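Local coordinates for protein response regulator receiver modulated diguanylate cyclase with PAS/PAC sensor (Desulfovibrio desulfuricans subsp. desulfuricans, PDB 3CG0) that probably receives a phosphoryl signal through the receiver domain described here and passes it to a diguanylate cyclase output that would make cyclic di-GMP, at residues Ala22-Leu25 / Arg26-Glu30; Phe97-Ala100 / Lys101-Asn104; Met124-His127 / Lys128-Glu132. All coordinates share one frame; numbering follows the deposited sequence.

Interaction 1. Residues Ala22-Leu25 / Arg26-Glu30; sequences AATL and RIQLE
The backbone O of Ala-22 accepts the N-H of Arg-26 at 2.8 Å from O to N, the shortest polar bond between residues 22-25 and 26-30. It is the first of four successive i to i+4 hydrogen bonds of an alpha helix: Ile-27 gives its N-H to Ala-23, Gln-28 to Thr-24 and Leu-29 to Leu-25. The straightest is Gln-28 N to Thr-24 O, 3.0 Å with an N-H...O angle of 173°. Side chains of the second turn lean on the same carbonyls. Ile-27 sets CG1 beside its own backbone N (chi1 -70°), which brings that carbon to 3.3 Å from Ala-23 O. Gln-28 turns the same way and runs its extended chain past Thr-24, with CG 3.6 Å from Thr-24 O. Leu-29 rests CG 3.3 Å from Leu-25 O. The faces of the helix differ in character: Leu-25 and Leu-29, branched and apolar, face the sheet of this CheY-like receiver fold and pack on Ile-14 of strand 11-15, whereas Thr-24 and Ile-27 lie on the exposed side. Thr-24 returns its hydroxyl to the carbonyl of Leu-20 one turn back, which suits a small polar residue on a helix, while Gln-28 is long enough for NE2 to bridge to the carbonyl of Val-113, just ahead of helix 115-132. With four carbonyls engaged by N-H groups, the main chain's polarity is met within the helix, and the leucines can be buried at little polar cost.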
loop_
_atom_site.group_PDB
_atom_site.type_symbol
_atom_site.label_atom_id
_atom_site.label_comp_id
_atom_site.label_asym_id
_atom_site.label_seq_id
_atom_site.Cartn_x
_atom_site.Cartn_y
_atom_site.Cartn_z
ATOM N N ALA C 22 16.648 -35.622 4.777
ATOM C CA ALA C 22 16.989 -34.741 3.662
ATOM C C ALA C 22 16.277 -35.128 2.380
ATOM O O ALA C 22 15.730 -34.275 1.683
ATOM C CB ALA C 22 18.493 -34.740 3.429
ATOM N N ALA C 23 16.304 -36.424 2.078
ATOM C CA ALA C 23 15.658 -36.979 0.903
ATOM C C ALA C 23 14.159 -36.794 0.972
ATOM O O ALA C 23 13.557 -36.336 0.003
ATOM C CB ALA C 23 16.009 -38.458 0.755
ATOM N N THR C 24 13.572 -37.130 2.122
ATOM C CA THR C 24 12.135 -36.932 2.380
ATOM C C THR C 24 11.726 -35.464 2.220
ATOM O O THR C 24 10.713 -35.157 1.576
ATOM C CB THR C 24 11.745 -37.427 3.796
ATOM O OG1 THR C 24 12.360 -38.694 4.053
ATOM C CG2 THR C 24 10.229 -37.557 3.943
ATOM N N LEU C 25 12.526 -34.561 2.793
ATOM C CA LEU C 25 12.374 -33.126 2.573
ATOM C C LEU C 25 12.464 -32.733 1.107
ATOM O O LEU C 25 11.651 -31.956 0.633
ATOM C CB LEU C 25 13.445 -32.342 3.327
ATOM C CG LEU C 25 13.065 -31.565 4.570
ATOM C CD1 LEU C 25 14.279 -30.779 4.990
ATOM C CD2 LEU C 25 11.888 -30.647 4.268
ATOM N N ARG C 26 13.468 -33.248 0.400
ATOM C CA ARG C 26 13.650 -32.952 -1.023
ATOM C C ARG C 26 12.431 -33.398 -1.840
ATOM O O ARG C 26 11.984 -32.677 -2.731
ATOM C CB ARG C 26 14.923 -33.615 -1.546
ATOM C CG ARG C 26 15.552 -32.905 -2.725
ATOM C CD ARG C 26 16.886 -33.530 -3.122
ATOM N NE ARG C 26 17.631 -32.631 -4.006
ATOM C CZ ARG C 26 18.957 -32.575 -4.087
ATOM N NH1 ARG C 26 19.713 -33.380 -3.344
ATOM N NH2 ARG C 26 19.526 -31.711 -4.913
ATOM N N ILE C 27 11.900 -34.583 -1.517
ATOM C CA ILE C 27 10.691 -35.140 -2.167
ATOM C C ILE C 27 9.495 -34.210 -1.973
ATOM O O ILE C 27 8.854 -33.820 -2.945
ATOM C CB ILE C 27 10.333 -36.566 -1.647
ATOM C CG1 ILE C 27 11.344 -37.606 -2.124
ATOM C CG2 ILE C 27 8.933 -37.010 -2.101
ATOM C CD1 ILE C 27 11.216 -38.932 -1.402
ATOM N N GLN C 28 9.233 -33.831 -0.719
ATOM C CA GLN C 28 8.175 -32.868 -0.378
ATOM C C GLN C 28 8.312 -31.523 -1.076
ATOM O O GLN C 28 7.323 -30.991 -1.547
ATOM C CB GLN C 28 8.092 -32.641 1.128
ATOM C CG GLN C 28 7.437 -33.768 1.894
ATOM C CD GLN C 28 7.377 -33.489 3.380
ATOM O OE1 GLN C 28 8.397 -33.488 4.069
ATOM N NE2 GLN C 28 6.174 -33.261 3.885
ATOM N N LEU C 29 9.530 -30.991 -1.154
ATOM C CA LEU C 29 9.759 -29.688 -1.768
ATOM C C LEU C 29 9.597 -29.718 -3.271
ATOM O O LEU C 29 9.038 -28.792 -3.852
ATOM C CB LEU C 29 11.139 -29.136 -1.419
ATOM C CG LEU C 29 11.349 -28.681 0.025
ATOM C CD1 LEU C 29 12.816 -28.497 0.260
ATOM C CD2 LEU C 29 10.619 -27.407 0.274
ATOM N N GLU C 30 10.091 -30.785 -3.890
ATOM C CA GLU C 30 9.969 -30.974 -5.332
ATOM C C GLU C 30 8.505 -31.154 -5.759
ATOM O O GLU C 30 8.110 -30.660 -6.813
ATOM C CB GLU C 30 10.791 -32.179 -5.770
ATOM C CG GLU C 30 11.466 -32.014 -7.108
ATOM C CD GLU C 30 12.898 -31.545 -6.972
ATOM O OE1 GLU C 30 13.119 -30.377 -6.576
ATOM O OE2 GLU C 30 13.804 -32.350 -7.271
#

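Interaction 2. Residues Phe97-Ala100 / Lys101-Asn104; sequences FQRA and KRVN
Lys-101 N donates to Phe-97 O at 3.2 Å, and Val-103 N donates to Ala-100 O at 3.3 Å, an i to i+3 bond. A weak bond of the same i to i+3 spacing, from Arg-102 N to Arg-99 O, lies between them in sequence. A type I turn runs from Lys-101 to Asn-104, closed by Asn-104 N to Lys-101 O at 2.9 Å. Asn-104 is the first residue to leave helical backbone angles, with phi +44°, a conformation asparagine tolerates well. Outside this backbone core, Arg-102 folds back over the last turn: bends at chi2 and chi3 lay its guanidinium flat above Arg-99 CA, 3.7 Å from the plane, while CD comes within 3.3 Å of Gln-98 O. The Lys-101 chain runs alongside Gln-98, and its NZ bonds Glu-132 O of the second subunit. Arg-99 instead reaches Asp-69 in a salt bridge. Beneath, Ala-100 and Val-103 are compact enough to pack on Phe-87 of strand 85-89, and Phe-97 meets Tyr-108 edge-to-face. Such a turn, leading the chain toward strand 107-110, belongs to the helix-to-strand connections of the receiver domain's alternating alpha/beta fold.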
loop_
_atom_site.group_PDB
_atom_site.type_symbol
_atom_site.label_atom_id
_atom_site.label_comp_id
_atom_site.label_asym_id
_atom_site.label_seq_id
_atom_site.Cartn_x
_atom_site.Cartn_y
_atom_site.Cartn_z
ATOM N N PHE C 97 17.121 -23.834 21.713
ATOM C CA PHE C 97 16.067 -22.893 21.316
ATOM C C PHE C 97 16.298 -21.472 21.831
ATOM O O PHE C 97 15.733 -20.522 21.287
ATOM C CB PHE C 97 14.691 -23.384 21.767
ATOM C CG PHE C 97 14.183 -24.565 20.989
ATOM C CD1 PHE C 97 13.893 -24.452 19.628
ATOM C CD2 PHE C 97 13.980 -25.787 21.614
ATOM C CE1 PHE C 97 13.424 -25.543 18.906
ATOM C CE2 PHE C 97 13.508 -26.887 20.898
ATOM C CZ PHE C 97 13.233 -26.764 19.541
ATOM N N GLN C 98 17.113 -21.333 22.880
ATOM C CA GLN C 98 17.537 -20.020 23.374
ATOM C C GLN C 98 18.512 -19.394 22.389
ATOM O O GLN C 98 18.385 -18.213 22.065
ATOM C CB GLN C 98 18.212 -20.108 24.752
ATOM C CG GLN C 98 17.431 -20.826 25.836
ATOM C CD GLN C 98 16.677 -19.892 26.745
ATOM O OE1 GLN C 98 15.727 -19.222 26.330
ATOM N NE2 GLN C 98 17.085 -19.855 28.005
ATOM N N ARG C 99 19.484 -20.181 21.922
ATOM C CA ARG C 99 20.475 -19.685 20.964
ATOM C C ARG C 99 19.866 -19.508 19.580
ATOM O O ARG C 99 20.298 -18.649 18.815
ATOM C CB ARG C 99 21.698 -20.601 20.851
ATOM C CG ARG C 99 22.048 -21.402 22.078
ATOM C CD ARG C 99 23.544 -21.683 22.194
ATOM N NE ARG C 99 24.266 -21.709 20.920
ATOM C CZ ARG C 99 24.516 -22.807 20.207
ATOM N NH1 ARG C 99 24.082 -23.996 20.608
ATOM N NH2 ARG C 99 25.195 -22.708 19.072
ATOM N N ALA C 100 18.864 -20.327 19.266
ATOM C CA ALA C 100 18.167 -20.242 17.985
ATOM C C ALA C 100 17.333 -18.966 17.897
ATOM O O ALA C 100 17.220 -18.381 16.831
ATOM C CB ALA C 100 17.306 -21.456 17.771
ATOM N N LYS C 101 16.775 -18.535 19.030
ATOM C CA LYS C 101 16.073 -17.251 19.133
ATOM C C LYS C 101 16.901 -16.084 18.568
ATOM O O LYS C 101 16.375 -15.248 17.838
ATOM C CB LYS C 101 15.694 -16.969 20.591
ATOM C CG LYS C 101 14.685 -15.833 20.774
ATOM C CD LYS C 101 14.817 -15.129 22.128
ATOM C CE LYS C 101 13.970 -15.776 23.227
ATOM N NZ LYS C 101 14.668 -16.911 23.899
ATOM N N ARG C 102 18.195 -16.064 18.883
ATOM C CA ARG C 102 19.097 -14.968 18.502
ATOM C C ARG C 102 19.400 -14.816 17.011
ATOM O O ARG C 102 19.807 -13.734 16.578
ATOM C CB ARG C 102 20.418 -15.048 19.278
ATOM C CG ARG C 102 20.343 -14.502 20.695
ATOM C CD ARG C 102 20.392 -15.596 21.746
ATOM N NE ARG C 102 21.747 -16.116 21.934
ATOM C CZ ARG C 102 22.135 -16.872 22.962
ATOM N NH1 ARG C 102 21.275 -17.210 23.920
ATOM N NH2 ARG C 102 23.392 -17.293 23.035
ATOM N N VAL C 103 19.214 -15.877 16.222
ATOM C CA VAL C 103 19.371 -15.760 14.763
ATOM C C VAL C 103 18.066 -15.223 14.152
ATOM O O VAL C 103 18.016 -14.865 12.973
ATOM C CB VAL C 103 19.848 -17.096 14.072
ATOM C CG1 VAL C 103 20.714 -17.927 15.007
ATOM C CG2 VAL C 103 18.692 -17.930 13.556
ATOM N N ASN C 104 17.043 -15.128 14.999
ATOM C CA ASN C 104 15.663 -14.804 14.621
ATOM C C ASN C 104 15.167 -15.541 13.378
ATOM O O ASN C 104 15.086 -14.947 12.295
ATOM C CB ASN C 104 15.438 -13.290 14.501
ATOM C CG ASN C 104 13.956 -12.931 14.347
ATOM O OD1 ASN C 104 13.084 -13.507 15.015
ATOM N ND2 ASN C 104 13.668 -11.996 13.445
#

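Interaction 3. Residues Met124-His127 / Lys128-Glu132; sequences MAIH and KKKLE
His-127 and Leu-131 make a CH-pi contact one turn apart near the C-terminal end of helix 115-132, the last helix of the receiver domain. CD1 of the leucine sits over one face of the imidazole, 4.1 Å from its centroid and displaced toward the rim on the NE2-CE1 side. The residue types suit each other, since the flat imidazole offers a face to the methyl of the branched leucine. The histidine holds CG opposite its backbone N (chi1 -169°), which swings the ring along the helix to meet the leucine, whose own CG lies beside its backbone N. The pair is drawn together by the backbone as well, Leu-131 N bonding His-127 O at 3.1 Å. Bonds of the same i to i+4 kind join Lys-128 to Met-124, Lys-129 to Ala-125 and Lys-130 to Ile-126, the last at 2.9 Å between N and O. On another face Lys-130 lies beside Ile-126, its CE 3.9 Å from CG2 of the isoleucine. Lysine suits this place because its methylenes can share the apolar surface; the bend at its last torsion keeps NZ close alongside, 4.0 Å from Ile-126 CG2. Lys-128 is stretched out fully instead and carries NZ to Pro-105 O of the second subunit, whose Tyr-108 packs on Met-124, His-127 and Leu-131. Within its own chain this helix leans on the loops flanking the sheet: Met-124 and Ala-125 touch Phe-106 just before strand 107-110, Ile-126 meets Pro-10 ahead of strand 11-15, and Lys-129 reaches Pro-84 ahead of strand 85-89.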
loop_
_atom_site.group_PDB
_atom_site.type_symbol
_atom_site.label_atom_id
_atom_site.label_comp_id
_atom_site.label_asym_id
_atom_site.label_seq_id
_atom_site.Cartn_x
_atom_site.Cartn_y
_atom_site.Cartn_z
ATOM N N MET C 124 5.319 -17.444 3.403
ATOM C CA MET C 124 5.270 -16.377 4.403
ATOM C C MET C 124 6.648 -15.832 4.776
ATOM O O MET C 124 6.791 -14.642 5.004
ATOM C CB MET C 124 4.546 -16.853 5.664
ATOM C CG MET C 124 3.015 -16.888 5.605
ATOM S SD MET C 124 2.270 -15.243 5.604
ATOM C CE MET C 124 1.905 -15.017 3.852
ATOM N N ALA C 125 7.652 -16.703 4.831
ATOM C CA ALA C 125 9.021 -16.297 5.183
ATOM C C ALA C 125 9.642 -15.387 4.140
ATOM O O ALA C 125 10.211 -14.354 4.477
ATOM C CB ALA C 125 9.881 -17.503 5.404
ATOM N N ILE C 126 9.516 -15.772 2.876
ATOM C CA ILE C 126 10.008 -14.984 1.744
ATOM C C ILE C 126 9.225 -13.681 1.584
ATOM O O ILE C 126 9.804 -12.636 1.290
ATOM C CB ILE C 126 9.933 -15.813 0.425
ATOM C CG1 ILE C 126 10.846 -17.040 0.520
ATOM C CG2 ILE C 126 10.286 -14.953 -0.800
ATOM C CD1 ILE C 126 10.627 -18.054 -0.550
ATOM N N HIS C 127 7.908 -13.750 1.782
ATOM C CA HIS C 127 7.063 -12.558 1.727
ATOM C C HIS C 127 7.438 -11.545 2.807
ATOM O O HIS C 127 7.648 -10.384 2.509
ATOM C CB HIS C 127 5.578 -12.928 1.838
ATOM C CG HIS C 127 4.647 -11.793 1.536
ATOM N ND1 HIS C 127 3.448 -11.619 2.198
ATOM C CD2 HIS C 127 4.733 -10.778 0.641
ATOM C CE1 HIS C 127 2.836 -10.547 1.726
ATOM N NE2 HIS C 127 3.594 -10.018 0.779
ATOM N N LYS C 128 7.525 -11.993 4.054
ATOM C CA LYS C 128 8.013 -11.156 5.147
ATOM C C LYS C 128 9.336 -10.489 4.783
ATOM O O LYS C 128 9.497 -9.284 4.991
ATOM C CB LYS C 128 8.157 -11.969 6.440
ATOM C CG LYS C 128 8.750 -11.192 7.608
ATOM C CD LYS C 128 8.790 -12.028 8.860
ATOM C CE LYS C 128 9.651 -11.367 9.932
ATOM N NZ LYS C 128 9.819 -12.286 11.087
ATOM N N LYS C 129 10.255 -11.266 4.212
ATOM C CA LYS C 129 11.566 -10.762 3.783
ATOM C C LYS C 129 11.456 -9.691 2.693
ATOM O O LYS C 129 12.115 -8.660 2.783
ATOM C CB LYS C 129 12.481 -11.914 3.323
ATOM C CG LYS C 129 13.926 -11.485 3.017
ATOM C CD LYS C 129 14.975 -11.904 4.069
ATOM C CE LYS C 129 14.647 -11.544 5.520
ATOM N NZ LYS C 129 15.722 -11.988 6.464
ATOM N N LYS C 130 10.605 -9.930 1.694
ATOM C CA LYS C 130 10.341 -8.956 0.623
ATOM C C LYS C 130 9.905 -7.575 1.134
ATOM O O LYS C 130 10.524 -6.559 0.792
ATOM C CB LYS C 130 9.290 -9.487 -0.362
ATOM C CG LYS C 130 9.794 -10.532 -1.353
ATOM C CD LYS C 130 8.761 -10.760 -2.461
ATOM C CE LYS C 130 8.816 -12.178 -3.034
ATOM N NZ LYS C 130 10.012 -12.420 -3.895
ATOM N N LEU C 131 8.853 -7.550 1.952
ATOM C CA LEU C 131 8.286 -6.305 2.474
ATOM C C LEU C 131 9.260 -5.542 3.363
ATOM O O LEU C 131 9.384 -4.322 3.260
ATOM C CB LEU C 131 7.008 -6.577 3.271
ATOM C CG LEU C 131 5.823 -7.212 2.561
ATOM C CD1 LEU C 131 4.834 -7.665 3.594
ATOM C CD2 LEU C 131 5.169 -6.272 1.548
ATOM N N GLU C 132 9.952 -6.270 4.230
ATOM C CA GLU C 132 10.853 -5.656 5.195
ATOM C C GLU C 132 12.157 -5.122 4.584
ATOM O O GLU C 132 12.844 -4.330 5.220
ATOM C CB GLU C 132 11.142 -6.625 6.344
ATOM C CG GLU C 132 9.943 -6.898 7.246
ATOM C CD GLU C 132 10.304 -7.709 8.477
ATOM O OE1 GLU C 132 11.408 -8.295 8.514
ATOM O OE2 GLU C 132 9.483 -7.757 9.416
#

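How the interactions relate
Two helices, and the end of a third with the loop that follows it, carry these contacts in series along one receiver domain. Interactions 1 and 2 lie on opposite sides of the chain's centre, their centres 25 Å apart. Helix 115-132 links the regions: its earlier residues Leu-118 and Ile-122 pack on Leu-29 of interaction 1, although interaction 3 itself stays about 9 Å from interaction 1 at the nearest atoms. Interactions 2 and 3 come within about 5 Å in one chain without touching, yet both join the second subunit. The predicted phosphorylation site, Asp-61, ends strand 57-61 and belongs to none of the three contacts, but Phe-97 and Ala-100 of interaction 2 touch its neighbour Ile-62.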